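Local atomic coordinates of periplasmic binding protein component of an ABC type zinc uptake transporter (Synechocystis sp., PDB entry 1PQ4), a protein that binds zinc and, as the periplasmic component of an ABC-type uptake transporter, probably hands it on to the membrane part of the system. Residues Q44-A47 with A48-E51; A165-A168 with A169-E173; A254-E258 with I259-V263; K278-A281 with Q282-N286. All coordinates share one frame; numbering follows the deposited sequence.

How the contacts relate
All four contacts are local. They follow one another in series along the chain, and none nests in or crosses another. Contact 1 shapes the exit from helix 43-48 toward strand 54-57. Contact 2 is one piece of the long helix 160-185, where it packs on helices 10-20 and 138-155. Contact 3 closes the turn from helix 250-259 into strand 262-266. Contact 4 follows on helix 273-288, the next helix after that strand, with its centre about 18 Å from that of contact 3. Helix 273-288 also packs on helix 160-185, the helix that carries contact 2; the nearest atoms of contacts 2 and 4 are about 7 Å apart.

Contact 1. Residues Q44-A47 with A48-E51; sequences QQLA and ALSE
Ser50 grips the carbonyl of Ala47 twice. Ser50 N donates to Ala47 O at 3.2 Å, and Ser50 OG donates to the same Ala47 O at 3.1 Å. This is the place where the short helix 43-48 runs out into a 3-10 turn, ahead of strand 54-57. The two donors reach the oxygen differently. The hydrogen bond from Ser50 N is nearly straight, at 169°, but N stands well above the carbonyl plane. OG approaches almost in line with the C=O bond. A chi1 of 65° puts OG between the backbone N and the carbonyl carbon of Ser50, which folds the hydroxyl back toward the preceding turn.

One step earlier the pattern is still alpha-helical, with Ala48 N bonded to Gln44 O at 3.2 Å. Leu49 N marks the change of pitch. Leu49 N makes two weak bonds, to Gln45 O at 3.1 Å and to Leu46 O at 3.3 Å. The 3-10 turn then continues with Glu51 N on Ala48 O.

The Gln45 side chain leads away from this turn. Its NE2 donates to Leu29 O, while OE1 accepts from Lys42 N and is bonded to Tyr39 OH. Packing centres on the buried Leu49, which rests on Leu70 and Ala73 of helix 67-73. Leu46 touches it loosely, with Leu46 CD2 4.4 Å from Leu49 CD1.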
ATOM      1  N   GLN A  44       0.072  -4.295 -24.281  1.00 29.55           N
ATOM      2  CA  GLN A  44      -1.300  -3.863 -24.457  1.00 31.10           C
ATOM      3  C   GLN A  44      -1.658  -2.733 -23.491  1.00 32.92           C
ATOM      4  O   GLN A  44      -2.528  -1.913 -23.791  1.00 26.22           O
ATOM      5  CB  GLN A  44      -2.285  -5.028 -24.260  1.00 39.28           C
ATOM      6  CG  GLN A  44      -1.776  -6.182 -23.408  1.00 52.35           C
ATOM      7  CD  GLN A  44      -0.704  -6.981 -24.117  1.00 50.38           C
ATOM      8  OE1 GLN A  44      -0.906  -7.465 -25.235  1.00 58.55           O
ATOM      9  NE2 GLN A  44       0.443  -7.114 -23.481  1.00 49.09           N
ATOM     10  N   GLN A  45      -0.998  -2.709 -22.327  1.00 29.71           N
ATOM     11  CA  GLN A  45      -1.249  -1.678 -21.319  1.00 29.15           C
ATOM     12  C   GLN A  45      -0.627  -0.362 -21.746  1.00 23.60           C
ATOM     13  O   GLN A  45      -1.261   0.675 -21.621  1.00 26.28           O
ATOM     14  CB  GLN A  45      -0.648  -2.056 -19.959  1.00 26.98           C
ATOM     15  CG  GLN A  45      -1.374  -3.126 -19.245  1.00 31.08           C
ATOM     16  CD  GLN A  45      -0.751  -3.372 -17.901  1.00 28.61           C
ATOM     17  OE1 GLN A  45       0.414  -3.760 -17.810  1.00 28.14           O
ATOM     18  NE2 GLN A  45      -1.511  -3.134 -16.853  1.00 25.16           N
ATOM     19  N   LEU A  46       0.617  -0.404 -22.216  1.00 24.48           N
ATOM     20  CA  LEU A  46       1.284   0.828 -22.655  1.00 28.03           C
ATOM     21  C   LEU A  46       0.503   1.471 -23.807  1.00 31.63           C
ATOM     22  O   LEU A  46       0.437   2.694 -23.891  1.00 28.50           O
ATOM     23  CB  LEU A  46       2.710   0.536 -23.096  1.00 30.69           C
ATOM     24  CG  LEU A  46       3.608   0.015 -21.972  1.00 33.34           C
ATOM     25  CD1 LEU A  46       4.919  -0.473 -22.546  1.00 36.47           C
ATOM     26  CD2 LEU A  46       3.847   1.101 -20.959  1.00 26.91           C
ATOM     27  N   ALA A  47      -0.093   0.648 -24.680  1.00 29.93           N
ATOM     28  CA  ALA A  47      -0.895   1.165 -25.800  1.00 31.30           C
ATOM     29  C   ALA A  47      -2.148   1.856 -25.283  1.00 34.84           C
ATOM     30  O   ALA A  47      -2.539   2.910 -25.779  1.00 31.55           O
ATOM     31  CB  ALA A  47      -1.320   0.038 -26.729  1.00 30.96           C
ATOM     32  N   ALA A  48      -2.787   1.250 -24.292  1.00 28.36           N
ATOM     33  CA  ALA A  48      -4.013   1.811 -23.736  1.00 27.67           C
ATOM     34  C   ALA A  48      -3.751   3.138 -23.073  1.00 28.11           C
ATOM     35  O   ALA A  48      -4.658   3.970 -22.943  1.00 30.55           O
ATOM     36  CB  ALA A  48      -4.610   0.852 -22.729  1.00 33.32           C
ATOM     37  N   LEU A  49      -2.510   3.342 -22.662  1.00 25.70           N
ATOM     38  CA  LEU A  49      -2.125   4.579 -21.979  1.00 28.41           C
ATOM     39  C   LEU A  49      -2.278   5.830 -22.807  1.00 31.80           C
ATOM     40  O   LEU A  49      -2.292   6.947 -22.265  1.00 28.52           O
ATOM     41  CB  LEU A  49      -0.677   4.507 -21.503  1.00 28.43           C
ATOM     42  CG  LEU A  49      -0.390   4.074 -20.077  1.00 36.39           C
ATOM     43  CD1 LEU A  49       1.100   4.387 -19.785  1.00 32.84           C
ATOM     44  CD2 LEU A  49      -1.320   4.842 -19.097  1.00 31.02           C
ATOM     45  N   SER A  50      -2.383   5.669 -24.125  1.00 32.72           N
ATOM     46  CA  SER A  50      -2.489   6.845 -24.977  1.00 36.10           C
ATOM     47  C   SER A  50      -3.773   7.620 -24.693  1.00 35.26           C
ATOM     48  O   SER A  50      -3.832   8.806 -24.942  1.00 35.42           O
ATOM     49  CB  SER A  50      -2.388   6.452 -26.463  1.00 33.54           C
ATOM     50  OG  SER A  50      -3.487   5.660 -26.858  1.00 33.09           O
ATOM     51  N   GLU A  51      -4.784   6.941 -24.154  1.00 36.44           N
ATOM     52  CA  GLU A  51      -6.086   7.526 -23.802  1.00 34.20           C
ATOM     53  C   GLU A  51      -6.056   8.355 -22.502  1.00 33.45           C
ATOM     54  O   GLU A  51      -6.941   9.186 -22.249  1.00 29.38           O
ATOM     55  CB  GLU A  51      -7.092   6.391 -23.536  1.00 40.68           C
ATOM     56  CG  GLU A  51      -7.434   5.481 -24.704  1.00 56.46           C
ATOM     57  CD  GLU A  51      -8.542   6.069 -25.568  1.00 65.33           C
ATOM     58  OE1 GLU A  51      -9.591   6.461 -25.003  1.00 67.50           O
ATOM     59  OE2 GLU A  51      -8.364   6.136 -26.803  1.00 68.00           O
TER

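Contact 2. Residues A165-A168 with A169-E173; sequences ANLA and AFLAE
Leu167 and Leu171 stand one turn apart on helix 160-185, a regular alpha-helix. Four backbone bonds join the two halves, each from a residue to the one four places earlier. Ala169 N bonds to Ala165 O, Phe170 N to Asn166 O and Ala172 N to Ala168 O. The shortest runs from Leu171 N to Leu167 O at 2.8 Å, and here the donor lies nearly along the C=O axis.

The apolar contact is between the two leucines, whose side chains cross obliquely. Leu167 has CG anti to its backbone N, chi1 -158°, and this brings its methyls forward along the helix. Leu167 CD2 comes to 3.8 Å from Leu171 CG. Leu167 CD1 lies 4.0 Å from Leu171 CD1, so both branches of Leu167 are used. Leu171 also touches Lys142 of helix 138-155. With an alanine in place of Leu171, Leu167 CD2 would probably lose its neighbour along the helix and be freer to turn, and Lys142 would probably lose its touch as well.

The remaining side chains bind this part of the helix to its surroundings. Leu167 also lies on Ala145 and Ala149 of helix 138-155. Phe170 is buried, with its ring among Tyr14, Phe15, Lys18 and Ile19 of helix 10-20. Two polar links reach the same helix: Asn166 ND2 bonds to Ile19 O, and Glu173 OE1 forms a salt bridge with Lys18. Within the contact, Leu171 CG sits 3.4 Å from Leu167 O.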
ATOM      1  N   ALA A 165     -15.271  19.088  -2.283  1.00 14.22           N
ATOM      2  CA  ALA A 165     -16.239  18.508  -1.352  1.00 14.73           C
ATOM      3  C   ALA A 165     -15.934  16.996  -1.209  1.00 13.67           C
ATOM      4  O   ALA A 165     -15.991  16.423  -0.081  1.00 15.48           O
ATOM      5  CB  ALA A 165     -17.683  18.705  -1.890  1.00 15.96           C
ATOM      6  N   ASN A 166     -15.652  16.338  -2.340  1.00 12.45           N
ATOM      7  CA  ASN A 166     -15.347  14.881  -2.246  1.00 19.99           C
ATOM      8  C   ASN A 166     -14.088  14.679  -1.401  1.00 16.42           C
ATOM      9  O   ASN A 166     -14.002  13.732  -0.640  1.00 18.37           O
ATOM     10  CB  ASN A 166     -15.096  14.219  -3.612  1.00 12.95           C
ATOM     11  CG  ASN A 166     -16.311  14.189  -4.497  1.00 16.25           C
ATOM     12  OD1 ASN A 166     -17.447  14.398  -4.062  1.00 16.82           O
ATOM     13  ND2 ASN A 166     -16.086  13.898  -5.761  1.00 15.73           N
ATOM     14  N   LEU A 167     -13.109  15.578  -1.515  1.00 14.24           N
ATOM     15  CA  LEU A 167     -11.873  15.432  -0.731  1.00 11.82           C
ATOM     16  C   LEU A 167     -12.198  15.554   0.731  1.00 16.73           C
ATOM     17  O   LEU A 167     -11.730  14.769   1.573  1.00 12.94           O
ATOM     18  CB  LEU A 167     -10.882  16.559  -1.074  1.00 16.04           C
ATOM     19  CG  LEU A 167      -9.345  16.566  -0.868  1.00 29.36           C
ATOM     20  CD1 LEU A 167      -8.930  17.866  -0.204  1.00 22.90           C
ATOM     21  CD2 LEU A 167      -8.787  15.374  -0.150  1.00 15.96           C
ATOM     22  N   ALA A 168     -12.997  16.570   1.046  1.00 15.25           N
ATOM     23  CA  ALA A 168     -13.358  16.787   2.460  1.00 14.29           C
ATOM     24  C   ALA A 168     -14.050  15.538   3.047  1.00 13.50           C
ATOM     25  O   ALA A 168     -13.769  15.150   4.190  1.00 11.89           O
ATOM     26  CB  ALA A 168     -14.286  18.059   2.598  1.00 13.69           C
ATOM     27  N   ALA A 169     -14.953  14.934   2.266  1.00 14.61           N
ATOM     28  CA  ALA A 169     -15.648  13.733   2.706  1.00 14.64           C
ATOM     29  C   ALA A 169     -14.624  12.631   2.959  1.00 15.81           C
ATOM     30  O   ALA A 169     -14.622  11.960   3.998  1.00 16.26           O
ATOM     31  CB  ALA A 169     -16.683  13.280   1.618  1.00 13.86           C
ATOM     32  N   PHE A 170     -13.731  12.425   1.996  1.00 13.57           N
ATOM     33  CA  PHE A 170     -12.722  11.375   2.200  1.00 11.61           C
ATOM     34  C   PHE A 170     -11.778  11.678   3.378  1.00 11.12           C
ATOM     35  O   PHE A 170     -11.437  10.759   4.111  1.00 12.42           O
ATOM     36  CB  PHE A 170     -11.919  11.175   0.890  1.00 12.16           C
ATOM     37  CG  PHE A 170     -10.988   9.974   0.903  1.00 16.49           C
ATOM     38  CD1 PHE A 170      -9.817  10.006   0.149  1.00 18.33           C
ATOM     39  CD2 PHE A 170     -11.320   8.810   1.599  1.00 17.18           C
ATOM     40  CE1 PHE A 170      -8.995   8.883   0.093  1.00 17.45           C
ATOM     41  CE2 PHE A 170     -10.530   7.704   1.561  1.00 13.21           C
ATOM     42  CZ  PHE A 170      -9.354   7.730   0.804  1.00 19.30           C
ATOM     43  N   LEU A 171     -11.332  12.937   3.593  1.00 13.56           N
ATOM     44  CA  LEU A 171     -10.443  13.187   4.751  1.00 11.01           C
ATOM     45  C   LEU A 171     -11.149  12.873   6.078  1.00 15.46           C
ATOM     46  O   LEU A 171     -10.534  12.356   7.009  1.00 15.62           O
ATOM     47  CB  LEU A 171      -9.945  14.654   4.813  1.00 12.78           C
ATOM     48  CG  LEU A 171      -9.064  15.055   3.598  1.00 17.90           C
ATOM     49  CD1 LEU A 171      -8.811  16.611   3.598  1.00 19.49           C
ATOM     50  CD2 LEU A 171      -7.728  14.234   3.650  1.00 20.47           C
ATOM     51  N   ALA A 172     -12.444  13.188   6.170  1.00 16.16           N
ATOM     52  CA  ALA A 172     -13.180  12.909   7.427  1.00 16.95           C
ATOM     53  C   ALA A 172     -13.309  11.384   7.643  1.00 15.88           C
ATOM     54  O   ALA A 172     -13.250  10.892   8.775  1.00 15.18           O
ATOM     55  CB  ALA A 172     -14.581  13.580   7.346  1.00 16.47           C
ATOM     56  N   GLU A 173     -13.545  10.647   6.558  1.00 14.48           N
ATOM     57  CA  GLU A 173     -13.619   9.193   6.637  1.00 15.62           C
ATOM     58  C   GLU A 173     -12.261   8.678   7.102  1.00 15.22           C
ATOM     59  O   GLU A 173     -12.173   7.740   7.890  1.00 15.34           O
ATOM     60  CB  GLU A 173     -13.889   8.551   5.261  1.00 21.65           C
ATOM     61  CG  GLU A 173     -15.252   8.756   4.634  1.00 31.13           C
ATOM     62  CD  GLU A 173     -15.292   8.197   3.190  1.00 40.84           C
ATOM     63  OE1 GLU A 173     -14.882   7.037   2.963  1.00 40.39           O
ATOM     64  OE2 GLU A 173     -15.732   8.928   2.274  1.00 52.59           O
TER

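Contact 3. Residues A254-E258 with I259-V263; sequences AIAAE and IGAGV
Ala256 and Val263 meet more tightly than carbon atoms usually do, with Ala256 CB 3.4 Å from Val263 CG2. Ala256 CB also lies 4.3 Å from Ala261 CB. A small residue at Ala256 is consistent with the chain returning so near. Its carbonyl is held as well: Ala261 N donates to Ala256 O at 3.0 Å and 163°, in the carbonyl plane and on a lone pair.

That bond spans five residues and closes the turn at the helix end. Gly260 leaves the helical conformation with a positive phi of 72°, and the chain reverses into strand 262-266. Strand 240-244, helix 250-259 and this strand form a beta-alpha-beta unit. Gly262 already pairs through its backbone with Thr239 and Val241.

The isoleucines touch each other only lightly, Ile255 CG2 to Ile259 CD1 at 4.2 Å, but both face helix 223-234. Ile259 packs there on Ile230 and Ala233. A chi1 of 73° sets Ile259 CG1 between its backbone N and carbonyl carbon, with Ile259 CG1 3.4 Å from Ile255 O. Were Ile259 an alanine, a gap would probably open against Ile230 and Ala233. Ala257, Glu258 and Gly260 face solvent, and Val263 itself is exposed.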
ATOM      1  N   ALA A 254       6.540 -22.583   6.975  1.00 17.57           N
ATOM      2  CA  ALA A 254       7.558 -23.390   7.646  1.00 18.51           C
ATOM      3  C   ALA A 254       7.811 -22.820   9.018  1.00 21.73           C
ATOM      4  O   ALA A 254       7.965 -23.555   9.986  1.00 21.50           O
ATOM      5  CB  ALA A 254       8.860 -23.426   6.806  1.00 20.37           C
ATOM      6  N   ILE A 255       7.860 -21.492   9.114  1.00 23.63           N
ATOM      7  CA  ILE A 255       8.082 -20.872  10.398  1.00 22.63           C
ATOM      8  C   ILE A 255       6.948 -21.161  11.330  1.00 23.87           C
ATOM      9  O   ILE A 255       7.180 -21.498  12.496  1.00 25.63           O
ATOM     10  CB  ILE A 255       8.254 -19.325  10.297  1.00 28.60           C
ATOM     11  CG1 ILE A 255       9.610 -19.012   9.656  1.00 29.65           C
ATOM     12  CG2 ILE A 255       8.127 -18.688  11.697  1.00 24.25           C
ATOM     13  CD1 ILE A 255      10.076 -19.882   8.507  1.00 28.05           C
ATOM     14  N   ALA A 256       5.722 -21.036  10.826  1.00 22.11           N
ATOM     15  CA  ALA A 256       4.568 -21.262  11.664  1.00 20.11           C
ATOM     16  C   ALA A 256       4.578 -22.697  12.189  1.00 24.25           C
ATOM     17  O   ALA A 256       4.262 -22.946  13.341  1.00 23.90           O
ATOM     18  CB  ALA A 256       3.251 -21.000  10.877  1.00 21.92           C
ATOM     19  N   ALA A 257       4.946 -23.637  11.338  1.00 23.29           N
ATOM     20  CA  ALA A 257       4.959 -25.048  11.764  1.00 28.96           C
ATOM     21  C   ALA A 257       6.024 -25.294  12.824  1.00 27.29           C
ATOM     22  O   ALA A 257       5.861 -26.147  13.698  1.00 40.54           O
ATOM     23  CB  ALA A 257       5.213 -25.970  10.548  1.00 19.45           C
ATOM     24  N   GLU A 258       7.137 -24.583  12.717  1.00 34.98           N
ATOM     25  CA  GLU A 258       8.248 -24.744  13.657  1.00 37.56           C
ATOM     26  C   GLU A 258       8.094 -24.066  14.992  1.00 41.84           C
ATOM     27  O   GLU A 258       8.632 -24.546  15.992  1.00 42.00           O
ATOM     28  CB  GLU A 258       9.538 -24.253  13.025  1.00 41.44           C
ATOM     29  CG  GLU A 258      10.157 -25.231  12.068  1.00 48.09           C
ATOM     30  CD  GLU A 258      11.273 -25.998  12.721  1.00 49.61           C
ATOM     31  OE1 GLU A 258      11.144 -26.269  13.936  1.00 53.89           O
ATOM     32  OE2 GLU A 258      12.264 -26.321  12.025  1.00 54.61           O
ATOM     33  N   ILE A 259       7.392 -22.934  15.033  1.00 43.38           N
ATOM     34  CA  ILE A 259       7.237 -22.234  16.310  1.00 41.43           C
ATOM     35  C   ILE A 259       5.854 -22.341  16.897  1.00 38.82           C
ATOM     36  O   ILE A 259       5.543 -21.601  17.812  1.00 45.38           O
ATOM     37  CB  ILE A 259       7.564 -20.744  16.203  1.00 44.16           C
ATOM     38  CG1 ILE A 259       6.429 -20.022  15.453  1.00 42.18           C
ATOM     39  CG2 ILE A 259       8.909 -20.569  15.505  1.00 38.56           C
ATOM     40  CD1 ILE A 259       6.474 -18.500  15.533  1.00 28.05           C
ATOM     41  N   GLY A 260       5.019 -23.233  16.364  1.00 29.50           N
ATOM     42  CA  GLY A 260       3.698 -23.404  16.928  1.00 26.94           C
ATOM     43  C   GLY A 260       2.680 -22.302  16.697  1.00 36.79           C
ATOM     44  O   GLY A 260       1.892 -22.020  17.601  1.00 36.89           O
ATOM     45  N   ALA A 261       2.670 -21.703  15.495  1.00 33.63           N
ATOM     46  CA  ALA A 261       1.709 -20.635  15.145  1.00 37.89           C
ATOM     47  C   ALA A 261       0.789 -20.998  13.968  1.00 35.92           C
ATOM     48  O   ALA A 261       0.967 -22.026  13.330  1.00 42.31           O
ATOM     49  CB  ALA A 261       2.485 -19.361  14.795  1.00 35.84           C
ATOM     50  N   GLY A 262      -0.180 -20.134  13.677  1.00 33.40           N
ATOM     51  CA  GLY A 262      -1.074 -20.320  12.540  1.00 27.93           C
ATOM     52  C   GLY A 262      -0.577 -19.409  11.373  1.00 27.58           C
ATOM     53  O   GLY A 262       0.383 -18.659  11.573  1.00 24.99           O
ATOM     54  N   VAL A 263      -1.201 -19.474  10.192  1.00 24.51           N
ATOM     55  CA  VAL A 263      -0.780 -18.683   9.017  1.00 22.68           C
ATOM     56  C   VAL A 263      -1.935 -17.885   8.420  1.00 27.32           C
ATOM     57  O   VAL A 263      -2.952 -18.454   8.023  1.00 27.54           O
ATOM     58  CB  VAL A 263      -0.241 -19.598   7.898  1.00 27.30           C
ATOM     59  CG1 VAL A 263      -0.054 -18.810   6.611  1.00 27.19           C
ATOM     60  CG2 VAL A 263       1.102 -20.196   8.319  1.00 25.85           C
TER

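Contact 4. Residues K278-A281 with Q282-N286; sequences KAVA and QKIAN
Val280 and Ile284 lie side by side on helix 273-288 and point the same way. Val280 CG1 is 3.7 Å from Ile284 CD1. The exact place of that methyl is doubtful, because it is modelled too close to the carbonyl oxygen of Val280. The pair forms an apolar strip along one face of the helix.

Gln282 runs back along the preceding turn. Its CG lies beside the backbone N, chi1 -67°, and the chain is extended beyond it. This lays Gln282 CG 3.2 Å from Lys278 O, and the amide OE1 of Gln282 comes to 3.8 Å from Ala279 CA. Lys283 starts in a similar way, with its CG 3.5 Å from Ala279 O. It then stretches out from the helix to bond through NZ to Leu265 O.

Beneath these side chains the backbone is alpha-helical. Gln282 N bonds to Lys278 O and Ala285 N to Ala281 O. Lys283 N reaches Ala279 O at 2.8 Å.

The helix lies between a long helix and two strands. Ala281 and Ala285 pack on helix 160-185 through Ile184, and Lys278 makes a salt bridge to Glu180 there. Val280 touches Trp200, and its own side chain is about 13 Å from the bound zinc ion. Ile284 and Lys283 rest on Leu266 of strand 262-266 and on Phe242 of strand 240-244.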
ATOM      1  N   LYS A 278      -9.077  -2.539   8.073  1.00 14.87           N
ATOM      2  CA  LYS A 278      -9.695  -2.930   9.337  1.00 21.22           C
ATOM      3  C   LYS A 278      -9.516  -4.432   9.542  1.00 16.10           C
ATOM      4  O   LYS A 278      -9.245  -4.876  10.650  1.00 19.75           O
ATOM      5  CB  LYS A 278     -11.190  -2.605   9.356  1.00 24.50           C
ATOM      6  CG  LYS A 278     -11.467  -1.139   9.301  1.00 36.51           C
ATOM      7  CD  LYS A 278     -12.964  -0.864   9.412  1.00 47.69           C
ATOM      8  CE  LYS A 278     -13.390   0.264   8.480  1.00 50.71           C
ATOM      9  NZ  LYS A 278     -14.706   0.769   8.937  1.00 58.70           N
ATOM     10  N   ALA A 279      -9.643  -5.215   8.476  1.00 19.36           N
ATOM     11  CA  ALA A 279      -9.429  -6.666   8.625  1.00 17.33           C
ATOM     12  C   ALA A 279      -7.989  -6.924   9.053  1.00 20.45           C
ATOM     13  O   ALA A 279      -7.722  -7.812   9.884  1.00 20.44           O
ATOM     14  CB  ALA A 279      -9.738  -7.403   7.300  1.00 17.28           C
ATOM     15  N   VAL A 280      -7.038  -6.160   8.485  1.00 17.23           N
ATOM     16  CA  VAL A 280      -5.630  -6.334   8.845  1.00 13.33           C
ATOM     17  C   VAL A 280      -5.392  -6.085  10.316  1.00 15.02           C
ATOM     18  O   VAL A 280      -4.703  -6.872  11.020  1.00 17.15           O
ATOM     19  CB  VAL A 280      -4.671  -5.400   7.999  1.00 15.70           C
ATOM     20  CG1 VAL A 280      -3.250  -5.433   8.566  1.00 14.59           C
ATOM     21  CG2 VAL A 280      -4.637  -5.923   6.543  1.00 17.90           C
ATOM     22  N   ALA A 281      -5.977  -5.004  10.799  1.00 14.91           N
ATOM     23  CA  ALA A 281      -5.815  -4.645  12.199  1.00 18.66           C
ATOM     24  C   ALA A 281      -6.429  -5.751  13.111  1.00 13.48           C
ATOM     25  O   ALA A 281      -5.842  -6.148  14.122  1.00 18.34           O
ATOM     26  CB  ALA A 281      -6.511  -3.276  12.465  1.00 14.06           C
ATOM     27  N   GLN A 282      -7.616  -6.217  12.745  1.00 15.28           N
ATOM     28  CA  GLN A 282      -8.261  -7.285  13.527  1.00 19.30           C
ATOM     29  C   GLN A 282      -7.420  -8.564  13.503  1.00 17.89           C
ATOM     30  O   GLN A 282      -7.324  -9.286  14.526  1.00 16.59           O
ATOM     31  CB  GLN A 282      -9.651  -7.560  12.966  1.00 21.13           C
ATOM     32  CG  GLN A 282     -10.539  -6.368  13.208  1.00 37.09           C
ATOM     33  CD  GLN A 282     -11.867  -6.489  12.503  1.00 45.57           C
ATOM     34  OE1 GLN A 282     -11.954  -7.070  11.406  1.00 47.71           O
ATOM     35  NE2 GLN A 282     -12.911  -5.919  13.110  1.00 46.62           N
ATOM     36  N   LYS A 283      -6.828  -8.868  12.339  1.00 14.34           N
ATOM     37  CA  LYS A 283      -5.951 -10.051  12.280  1.00 17.61           C
ATOM     38  C   LYS A 283      -4.770  -9.929  13.188  1.00 19.33           C
ATOM     39  O   LYS A 283      -4.349 -10.887  13.862  1.00 18.91           O
ATOM     40  CB  LYS A 283      -5.447 -10.295  10.857  1.00 18.82           C
ATOM     41  CG  LYS A 283      -6.454 -11.106  10.056  1.00 20.75           C
ATOM     42  CD  LYS A 283      -6.070 -11.319   8.616  1.00 25.62           C
ATOM     43  CE  LYS A 283      -7.199 -12.153   7.949  1.00 33.08           C
ATOM     44  NZ  LYS A 283      -7.068 -12.104   6.470  1.00 44.07           N
ATOM     45  N   ILE A 284      -4.197  -8.736  13.230  1.00 19.29           N
ATOM     46  CA  ILE A 284      -3.045  -8.549  14.085  1.00 16.20           C
ATOM     47  C   ILE A 284      -3.468  -8.611  15.539  1.00 18.08           C
ATOM     48  O   ILE A 284      -2.777  -9.202  16.370  1.00 14.83           O
ATOM     49  CB  ILE A 284      -2.344  -7.200  13.787  1.00 15.65           C
ATOM     50  CG1 ILE A 284      -1.577  -7.325  12.460  1.00 17.75           C
ATOM     51  CG2 ILE A 284      -1.372  -6.840  14.916  1.00 16.97           C
ATOM     52  CD1 ILE A 284      -2.279  -7.881  11.223  1.00 28.05           C
ATOM     53  N   ALA A 285      -4.592  -7.976  15.846  1.00 12.86           N
ATOM     54  CA  ALA A 285      -5.064  -8.002  17.231  1.00 19.51           C
ATOM     55  C   ALA A 285      -5.366  -9.464  17.650  1.00 24.69           C
ATOM     56  O   ALA A 285      -5.017  -9.897  18.751  1.00 24.33           O
ATOM     57  CB  ALA A 285      -6.335  -7.138  17.382  1.00 20.40           C
ATOM     58  N   ASN A 286      -6.004 -10.223  16.774  1.00 27.66           N
ATOM     59  CA  ASN A 286      -6.322 -11.600  17.127  1.00 34.27           C
ATOM     60  C   ASN A 286      -5.090 -12.419  17.405  1.00 34.80           C
ATOM     61  O   ASN A 286      -5.097 -13.308  18.254  1.00 34.68           O
ATOM     62  CB  ASN A 286      -7.123 -12.279  16.029  1.00 33.31           C
ATOM     63  CG  ASN A 286      -8.522 -11.747  15.931  1.00 42.47           C
ATOM     64  OD1 ASN A 286      -8.985 -11.035  16.826  1.00 51.51           O
ATOM     65  ND2 ASN A 286      -9.218 -12.085  14.840  1.00 47.89           N
TER